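PDB 4O9D: Rik1-associated factor 1 from Schizosaccharomyces pombe, which is a subunit, represented here by its WD-repeat propeller, of the Clr4 methyltransferase complex, which contributes to establishing heterochromatin by histone H3 methylation. Local coordinates for residues Asn57-Gly60 / Asn61-Gly65; Leu171-Pro174 / Glu175-Glu178; Val396-Val399 / Gly400-Asn404. One frame throughout, in Å; residues are numbered along the deposited sequence.

Contact 1: residues Asn57-Gly60 / Asn61-Gly65; sequences NRLG and NLWIG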
loop_
_atom_site.group_PDB
_atom_site.type_symbol
_atom_site.label_atom_id
_atom_site.label_comp_id
_atom_site.label_asym_id
_atom_site.label_seq_id
_atom_site.Cartn_x
_atom_site.Cartn_y
_atom_site.Cartn_z
ATOM N N ASN A 57 -23.791 -7.980 -0.506
ATOM C CA ASN A 57 -22.583 -8.356 -1.225
ATOM C C ASN A 57 -22.435 -9.871 -1.403
ATOM O O ASN A 57 -21.748 -10.529 -0.626
ATOM C CB ASN A 57 -21.363 -7.793 -0.503
ATOM C CG ASN A 57 -21.237 -8.314 0.915
ATOM O OD1 ASN A 57 -22.117 -9.028 1.413
ATOM N ND2 ASN A 57 -20.139 -7.959 1.576
ATOM N N ARG A 58 -23.079 -10.412 -2.436
ATOM C CA ARG A 58 -22.995 -11.838 -2.741
ATOM C C ARG A 58 -21.537 -12.215 -2.988
ATOM O O ARG A 58 -21.019 -13.160 -2.392
ATOM C CB ARG A 58 -23.837 -12.173 -3.980
ATOM C CG ARG A 58 -24.380 -13.611 -4.021
ATOM C CD ARG A 58 -24.087 -14.317 -5.363
ATOM N NE ARG A 58 -24.282 -13.436 -6.519
ATOM C CZ ARG A 58 -24.172 -13.820 -7.790
ATOM N NH1 ARG A 58 -24.367 -12.940 -8.774
ATOM N NH2 ARG A 58 -23.874 -15.084 -8.078
ATOM N N LEU A 59 -20.890 -11.462 -3.878
ATOM C CA LEU A 59 -19.467 -11.622 -4.169
ATOM C C LEU A 59 -18.725 -10.370 -3.656
ATOM O O LEU A 59 -19.360 -9.426 -3.177
ATOM C CB LEU A 59 -19.252 -11.850 -5.675
ATOM C CG LEU A 59 -20.146 -12.928 -6.326
ATOM C CD1 LEU A 59 -19.933 -12.992 -7.845
ATOM C CD2 LEU A 59 -19.956 -14.323 -5.703
ATOM N N GLY A 60 -17.393 -10.369 -3.735
ATOM C CA GLY A 60 -16.580 -9.403 -3.001
ATOM C C GLY A 60 -16.257 -10.049 -1.675
ATOM O O GLY A 60 -17.017 -10.927 -1.242
ATOM N N ASN A 61 -15.186 -9.645 -0.993
ATOM C CA ASN A 61 -14.402 -8.450 -1.294
ATOM C C ASN A 61 -12.953 -8.792 -1.698
ATOM O O ASN A 61 -12.042 -7.974 -1.528
ATOM C CB ASN A 61 -14.380 -7.583 -0.031
ATOM C CG ASN A 61 -13.909 -8.368 1.201
ATOM O OD1 ASN A 61 -13.917 -9.598 1.196
ATOM N ND2 ASN A 61 -13.495 -7.658 2.250
ATOM N N LEU A 62 -12.745 -9.992 -2.241
ATOM C CA LEU A 62 -11.383 -10.498 -2.494
ATOM C C LEU A 62 -11.297 -11.308 -3.798
ATOM O O LEU A 62 -11.825 -12.421 -3.893
ATOM C CB LEU A 62 -10.892 -11.342 -1.291
ATOM C CG LEU A 62 -9.473 -11.905 -1.451
ATOM C CD1 LEU A 62 -8.435 -10.777 -1.563
ATOM C CD2 LEU A 62 -9.117 -12.887 -0.317
ATOM N N TRP A 63 -10.631 -10.747 -4.811
ATOM C CA TRP A 63 -10.633 -11.367 -6.138
ATOM C C TRP A 63 -9.228 -11.661 -6.660
ATOM O O TRP A 63 -8.251 -10.977 -6.321
ATOM C CB TRP A 63 -11.391 -10.491 -7.133
ATOM C CG TRP A 63 -12.821 -10.215 -6.734
ATOM C CD1 TRP A 63 -13.250 -9.381 -5.741
ATOM C CD2 TRP A 63 -14.009 -10.773 -7.331
ATOM N NE1 TRP A 63 -14.624 -9.394 -5.677
ATOM C CE2 TRP A 63 -15.111 -10.235 -6.645
ATOM C CE3 TRP A 63 -14.238 -11.685 -8.371
ATOM C CZ2 TRP A 63 -16.430 -10.575 -6.965
ATOM C CZ3 TRP A 63 -15.543 -12.020 -8.690
ATOM C CH2 TRP A 63 -16.623 -11.460 -7.994
ATOM N N ILE A 64 -9.131 -12.698 -7.483
ATOM C CA ILE A 64 -7.876 -13.036 -8.130
ATOM C C ILE A 64 -8.199 -13.193 -9.588
ATOM O O ILE A 64 -9.146 -13.920 -9.938
ATOM C CB ILE A 64 -7.259 -14.363 -7.618
ATOM C CG1 ILE A 64 -6.915 -14.277 -6.132
ATOM C CG2 ILE A 64 -5.987 -14.701 -8.414
ATOM C CD1 ILE A 64 -6.056 -15.447 -5.648
ATOM N N GLY A 65 -7.428 -12.504 -10.428
ATOM C CA GLY A 65 -7.634 -12.511 -11.866
ATOM C C GLY A 65 -6.397 -13.011 -12.597
ATOM O O GLY A 65 -5.302 -13.050 -12.028
#
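Asn-61 ND2, in the residue joined to Gly-60 by a cis peptide, is gripped by two carbonyl oxygens, Ser-49 O and Ser-90 O. Its OD1 is bonded to Ser-77 OG. The amide of this buried asparagine is therefore satisfied at both ends, which should fix its rotation. Residues 61-65 enter the third strand of a beta-propeller blade, residues 62-66, from the long loop that follows strand 44-49. The cis bond turns the chain sharply just before the strand: Gly-60 CA and Asn-61 CA are only 2.9 Å apart. Gly-60 has phi 91° and psi 157°. A CB here would be jammed against the carbonyl oxygen of Leu-59 and would also lie tight against Asn-61 N.

The rest of the contact is the indole of Trp-63 reaching back to the loop. CG of Trp-63 lies anti to its own carbonyl carbon (chi1 -58°), and the ring extends from the strand toward Leu-59 and Gly-60. The pyrrole side of the indole meets the glycine, with NE1 of Trp-63 3.3 Å from Gly-60 CA. The six-membered ring meets Leu-59, whose side chain crosses it at about a right angle. Both Leu-59 and Gly-60 approach the ring obliquely. Phe-26 adds an edge-to-face contact to the indole, and Ile-72 and Ser-74 of the next strand touch it too. CB of Leu-59 comes to 3.4 Å from Trp-63 CZ2, while its CD1 branch lies 3.7 Å from Trp-63 CH2.

Contact 2: residues Leu171-Pro174 / Glu175-Glu178; sequences LIYP and EALE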
loop_
_atom_site.group_PDB
_atom_site.type_symbol
_atom_site.label_atom_id
_atom_site.label_comp_id
_atom_site.label_asym_id
_atom_site.label_seq_id
_atom_site.Cartn_x
_atom_site.Cartn_y
_atom_site.Cartn_z
ATOM N N LEU A 171 7.251 -9.399 16.964
ATOM C CA LEU A 171 8.085 -8.216 16.992
ATOM C C LEU A 171 7.457 -7.227 17.977
ATOM O O LEU A 171 6.418 -6.599 17.695
ATOM C CB LEU A 171 8.201 -7.567 15.588
ATOM C CG LEU A 171 8.725 -8.443 14.437
ATOM C CD1 LEU A 171 8.578 -7.692 13.068
ATOM C CD2 LEU A 171 10.154 -8.874 14.668
ATOM N N ILE A 172 8.127 -7.066 19.113
ATOM C CA ILE A 172 7.538 -6.449 20.296
ATOM C C ILE A 172 8.368 -5.236 20.674
ATOM O O ILE A 172 9.577 -5.342 20.823
ATOM C CB ILE A 172 7.511 -7.483 21.482
ATOM C CG1 ILE A 172 6.607 -8.675 21.134
ATOM C CG2 ILE A 172 7.028 -6.858 22.782
ATOM C CD1 ILE A 172 6.652 -9.785 22.190
ATOM N N TYR A 173 7.731 -4.070 20.765
ATOM C CA TYR A 173 8.422 -2.867 21.228
ATOM C C TYR A 173 7.641 -2.454 22.465
ATOM O O TYR A 173 6.594 -1.817 22.359
ATOM C CB TYR A 173 8.420 -1.789 20.139
ATOM C CG TYR A 173 9.028 -0.440 20.512
ATOM C CD1 TYR A 173 9.726 -0.258 21.696
ATOM C CD2 TYR A 173 8.872 0.661 19.658
ATOM C CE1 TYR A 173 10.271 0.980 22.019
ATOM C CE2 TYR A 173 9.399 1.899 19.970
ATOM C CZ TYR A 173 10.104 2.057 21.144
ATOM O OH TYR A 173 10.627 3.290 21.452
ATOM N N PRO A 174 8.107 -2.891 23.650
ATOM C CA PRO A 174 7.320 -2.755 24.879
ATOM C C PRO A 174 6.857 -1.342 25.182
ATOM O O PRO A 174 5.717 -1.172 25.603
ATOM C CB PRO A 174 8.280 -3.247 25.976
ATOM C CG PRO A 174 9.249 -4.136 25.284
ATOM C CD PRO A 174 9.407 -3.551 23.895
ATOM N N GLU A 175 7.710 -0.344 24.963
ATOM C CA GLU A 175 7.339 1.045 25.235
ATOM C C GLU A 175 6.159 1.518 24.340
ATOM O O GLU A 175 5.213 2.169 24.810
ATOM C CB GLU A 175 8.557 1.960 25.075
ATOM C CG GLU A 175 9.590 1.806 26.188
ATOM C CD GLU A 175 10.552 0.631 25.982
ATOM O OE1 GLU A 175 10.381 -0.178 25.032
ATOM O OE2 GLU A 175 11.503 0.535 26.777
ATOM N N ALA A 176 6.196 1.161 23.061
ATOM C CA ALA A 176 5.045 1.393 22.194
ATOM C C ALA A 176 3.810 0.716 22.777
ATOM O O ALA A 176 2.735 1.315 22.878
ATOM C CB ALA A 176 5.329 0.856 20.799
ATOM N N LEU A 177 3.951 -0.542 23.185
ATOM C CA LEU A 177 2.787 -1.256 23.701
ATOM C C LEU A 177 2.241 -0.603 24.972
ATOM O O LEU A 177 1.031 -0.517 25.142
ATOM C CB LEU A 177 3.117 -2.721 23.940
ATOM C CG LEU A 177 3.277 -3.562 22.675
ATOM C CD1 LEU A 177 3.971 -4.865 23.006
ATOM C CD2 LEU A 177 1.943 -3.842 22.043
ATOM N N GLU A 178 3.124 -0.138 25.857
ATOM C CA GLU A 178 2.680 0.570 27.071
ATOM C C GLU A 178 1.808 1.758 26.716
ATOM O O GLU A 178 0.844 2.077 27.419
ATOM C CB GLU A 178 3.877 1.105 27.865
ATOM C CG GLU A 178 4.719 0.060 28.586
ATOM C CD GLU A 178 5.951 0.692 29.226
ATOM O OE1 GLU A 178 5.909 1.925 29.448
ATOM O OE2 GLU A 178 6.956 -0.017 29.488
#
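Tyr-173 and Leu-177 are joined by a backbone hydrogen bond that starts the short helix 174-178. This single turn connects two blades of the beta-propeller, running from the last strand of one, 165-171, toward the first strand of the next, 182-189. Tyr-173 sits at the N-cap position, and Pro-174, which has no N-H, opens the helix.

Two hydrogen bonds make the turn. Leu-177 N donates to Tyr-173 O over 3.0 Å, in the carbonyl plane. Glu-178 N donates to Pro-174 O over 2.8 Å and is fairly straight, at 158°.

Contacts of the tyrosine ring come next. CG of Tyr-173 is anti to its backbone N (chi1 176°), which swings the ring under the first turn. Ala-176 N stands 4.0 Å above the plane of the Tyr-173 ring, over its centre. The methyl of Ala-176 packs beside it, its CB 3.7 Å from Tyr-173 CD2. Phe-225 stacks on the same tyrosine, and Tyr-203 touches both Tyr-173 and Ala-176. Replacing Tyr-173 by an alanine is likely to remove the ring surface under Ala-176 N and its methyl, and to leave Phe-225 without its stacking partner.

A second apolar contact lies on the side of Ile-172. CG2 of Ile-172 meets Leu-177 CD1 at 3.7 Å, and both residues also touch Tyr-152.

Last is the carboxylate of Glu-175. Its chain bends at chi2 and folds back toward the tyrosine. The ring and carboxylate planes are 52° apart, and Glu-175 OE1 lies near the ring plane at the edge, 3.2 Å from Tyr-173 CE1.

Contact 3: residues Val396-Val399 / Gly400-Asn404; sequences VCCV and GGDVN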
loop_
_atom_site.group_PDB
_atom_site.type_symbol
_atom_site.label_atom_id
_atom_site.label_comp_id
_atom_site.label_asym_id
_atom_site.label_seq_id
_atom_site.Cartn_x
_atom_site.Cartn_y
_atom_site.Cartn_z
ATOM N N VAL A 396 -6.643 1.611 -11.584
ATOM C CA VAL A 396 -7.142 2.758 -10.860
ATOM C C VAL A 396 -8.560 2.474 -10.377
ATOM O O VAL A 396 -9.370 1.951 -11.127
ATOM C CB VAL A 396 -7.118 4.013 -11.778
ATOM C CG1 VAL A 396 -7.637 5.236 -11.054
ATOM C CG2 VAL A 396 -5.696 4.238 -12.276
ATOM N N CYS A 397 -8.849 2.799 -9.117
ATOM C CA CYS A 397 -10.155 2.489 -8.507
ATOM C C CYS A 397 -10.801 3.741 -7.923
ATOM O O CYS A 397 -10.102 4.676 -7.526
ATOM C CB CYS A 397 -9.986 1.487 -7.375
ATOM S SG CYS A 397 -8.827 0.139 -7.672
ATOM N N CYS A 398 -12.128 3.757 -7.821
ATOM C CA CYS A 398 -12.804 4.936 -7.268
ATOM C C CYS A 398 -13.935 4.543 -6.338
ATOM O O CYS A 398 -14.309 3.382 -6.259
ATOM C CB CYS A 398 -13.312 5.863 -8.381
ATOM S SG CYS A 398 -14.669 5.200 -9.412
ATOM N N VAL A 399 -14.445 5.514 -5.594
ATOM C CA VAL A 399 -15.535 5.262 -4.685
ATOM C C VAL A 399 -16.709 4.651 -5.437
ATOM O O VAL A 399 -17.086 5.150 -6.480
ATOM C CB VAL A 399 -15.993 6.552 -4.005
ATOM C CG1 VAL A 399 -17.257 6.302 -3.200
ATOM C CG2 VAL A 399 -14.871 7.088 -3.108
ATOM N N GLY A 400 -17.268 3.563 -4.903
ATOM C CA GLY A 400 -18.435 2.938 -5.501
ATOM C C GLY A 400 -18.118 1.658 -6.257
ATOM O O GLY A 400 -18.988 1.114 -6.938
ATOM N N GLY A 401 -16.874 1.190 -6.163
ATOM C CA GLY A 401 -16.522 -0.116 -6.682
ATOM C C GLY A 401 -15.913 -0.196 -8.071
ATOM O O GLY A 401 -15.537 -1.293 -8.491
ATOM N N ASP A 402 -15.802 0.919 -8.795
ATOM C CA ASP A 402 -15.187 0.867 -10.120
ATOM C C ASP A 402 -13.715 0.511 -10.035
ATOM O O ASP A 402 -12.980 1.078 -9.243
ATOM C CB ASP A 402 -15.328 2.199 -10.869
ATOM C CG ASP A 402 -16.669 2.320 -11.591
ATOM O OD1 ASP A 402 -17.312 1.272 -11.824
ATOM O OD2 ASP A 402 -17.081 3.449 -11.920
ATOM N N VAL A 403 -13.296 -0.418 -10.879
ATOM C CA VAL A 403 -11.883 -0.724 -11.064
ATOM C C VAL A 403 -11.531 -0.673 -12.550
ATOM O O VAL A 403 -12.017 -1.498 -13.337
ATOM C CB VAL A 403 -11.544 -2.126 -10.495
ATOM C CG1 VAL A 403 -10.064 -2.486 -10.747
ATOM C CG2 VAL A 403 -11.837 -2.156 -9.034
ATOM N N ASN A 404 -10.719 0.311 -12.941
ATOM C CA ASN A 404 -10.238 0.395 -14.314
ATOM C C ASN A 404 -8.819 -0.129 -14.473
ATOM O O ASN A 404 -7.915 0.275 -13.741
ATOM C CB ASN A 404 -10.317 1.839 -14.839
ATOM C CG ASN A 404 -11.750 2.315 -15.008
ATOM O OD1 ASN A 404 -12.687 1.536 -14.878
ATOM N ND2 ASN A 404 -11.921 3.589 -15.307
HETATM O O HOH W 1 -13.343 0.606 -6.142
#
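Cys-398 and Asp-402 face each other across a tight turn. SG of Cys-398 lies between its backbone N and carbonyl carbon (chi1 68°), which sets the sulfur 3.4 Å from Asp-402 CB. The carboxylate of Asp-402 continues past this sulfur. Its OD1 accepts a bond from Asn-27 ND2, and its OD2 has a weak one from Asn-379 ND2.

Cys-397 and Val-403 point to the other face of the sheet from Val-396 and Asn-404. They form a non-hydrogen-bonded pair, with Cys-397 SG 4.0 Å from the CG2 branch of Val-403. Both also touch Thr-33 of the neighbouring blade. Asn-404 lies on the face of Val-396; its OD1 is bonded to His-25 ND1 and its ND2 weakly to Tyr-406 OH.

These residues form the hairpin of strands 393-398 and 403-407, in WD repeat 4. Strand 21-26, from the N-terminal end of the chain, pairs antiparallel with strand 403-407. This is the closure of a propeller ring, often called velcro.

Val-396 and Asn-404 form the hydrogen-bonded pair. Val-396 N to Asn-404 O is 2.8 Å, and Asn-404 N to Val-396 O is the same length. Beyond the Cys-397/Val-403 pair the chain reverses in a type II turn from Cys-398 to Gly-401, with Gly-400 at its third position. The turn bond, from Gly-401 N to Cys-398 O, is weak at 3.4 Å.

Cys-398 N donates a hydrogen bond to Asp-402 O, 3.2 Å, with the donor 20° off the carbonyl plane. A water also donates to Asp-402 O and reaches Cys-398 O at 2.9 Å.

Overall arrangement
Following the chain from the N terminus, strand 21-26 is first laid down, to be used later in the blade of contact 3. Contact 1 then shapes the loop that leads into strand 62-66 of the next blade. Contact 2 forms the helical turn between the blade that ends with strand 165-171 and the one that opens with strand 182-189. Contact 3 closes the hairpin 393-407 in the blade that completes the ring. All three are local and lie in series; none nests or crosses. Contacts 1 and 3 are neighbours in the ring, their centres about 14 Å apart, and Phe-26 reaches both. Contact 2 lies across the propeller, its centre about 37 Å from that of contact 3.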